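Side-chain contact in hypothetical protein (PDB 2HKV), which is of unknown function but is a putative DinB-family helical-bundle protein that holds a nickel ion in the crystal: residues V13-G16 / V17-T20. Sequence-based numbering, arbitrary orientation.
Sequences VGVG and VRTT
T19 and T20 each turn a hydroxyl back onto the carbonyl one helical turn earlier. On V15 O, the T19 N bond (2.9 Å) and the T19 OG1 bond (2.8 Å) arrive from opposite faces of the carbonyl plane. G16 O is gripped in the same two-sided way by T20 N and T20 OG1, with T20 OG1 to G16 O at 2.7 Å. The torsions differ: T20 OG1 is anti to its carbonyl carbon (chi1 -60°), T19 OG1 between N and the carbonyl carbon (57°). Threonine suits this buried face because its hydroxyl is satisfied within the helix while its methyl packs as an apolar group, T19 CG2 lying 4.2 Å from V15 CG1; T19 OG1 is also hydrogen-bonded to R129 NH1 of helix 114-138. On the tightly packed side, V13 CG1 meets V17 CG2 at 4.1 Å, and these branched side chains extend the apolar surface against W90 of helix 82-98 and L54 of helix 43-61. The solvent side is looser. There exposed R18, its chain bent back, lays one guanidinium face over G14 O, 3.4 Å from the plane. Lacking a side chain, G14 lets the guanidinium settle close to the backbone. The hydrogen bonds V17 N to V13 O and R18 N to G14 O belong to the same i to i-4 ladder, consistent with the helical bundle of DinB-family proteins, whose nickel here lies about 12 Å from the T20 side chain.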
# COMPACT_ATOMS: atom_id res chain seq x y z
N VAL A 13 8.69 -2.96 -4.73
CA VAL A 13 8.18 -4.25 -4.28
C VAL A 13 9.27 -5.01 -3.48
O VAL A 13 8.99 -5.66 -2.48
CB VAL A 13 7.58 -5.15 -5.40
CG1 VAL A 13 7.06 -6.44 -4.77
CG2 VAL A 13 6.44 -4.47 -6.14
N GLY A 14 10.52 -4.90 -3.89
CA GLY A 14 11.62 -5.50 -3.10
C GLY A 14 11.70 -4.94 -1.67
O GLY A 14 11.97 -5.68 -0.70
N VAL A 15 11.49 -3.63 -1.51
CA VAL A 15 11.46 -3.05 -0.17
C VAL A 15 10.32 -3.66 0.61
O VAL A 15 10.48 -4.02 1.78
CB VAL A 15 11.21 -1.49 -0.14
CG1 VAL A 15 10.91 -1.00 1.27
CG2 VAL A 15 12.38 -0.66 -0.78
N GLY A 16 9.15 -3.67 -0.02
CA GLY A 16 7.97 -4.31 0.56
C GLY A 16 8.24 -5.71 1.04
O GLY A 16 7.85 -6.09 2.14
N VAL A 17 8.92 -6.49 0.23
CA VAL A 17 9.18 -7.87 0.57
C VAL A 17 10.22 -7.98 1.67
O VAL A 17 10.03 -8.73 2.62
CB VAL A 17 9.64 -8.66 -0.67
CG1 VAL A 17 10.21 -10.06 -0.27
CG2 VAL A 17 8.47 -8.79 -1.67
N ARG A 18 11.32 -7.23 1.58
CA ARG A 18 12.32 -7.36 2.63
C ARG A 18 11.85 -6.89 4.01
O ARG A 18 12.16 -7.53 5.03
CB ARG A 18 13.59 -6.65 2.26
CG ARG A 18 14.24 -7.33 1.07
CD ARG A 18 15.59 -6.79 0.77
NE ARG A 18 15.52 -5.36 0.56
CZ ARG A 18 15.40 -4.74 -0.61
NH1 ARG A 18 15.33 -5.42 -1.78
NH2 ARG A 18 15.34 -3.40 -0.61
N THR A 19 11.11 -5.78 4.04
CA THR A 19 10.51 -5.33 5.29
C THR A 19 9.47 -6.29 5.82
O THR A 19 9.43 -6.53 7.01
CB THR A 19 9.95 -3.91 5.20
OG1 THR A 19 8.99 -3.82 4.13
CG2 THR A 19 11.13 -2.86 4.98
N THR A 20 8.65 -6.90 4.97
CA THR A 20 7.72 -7.91 5.42
C THR A 20 8.42 -9.11 6.03
O THR A 20 7.98 -9.61 7.09
CB THR A 20 6.76 -8.36 4.31
OG1 THR A 20 6.03 -7.22 3.86
CG2 THR A 20 5.76 -9.44 4.79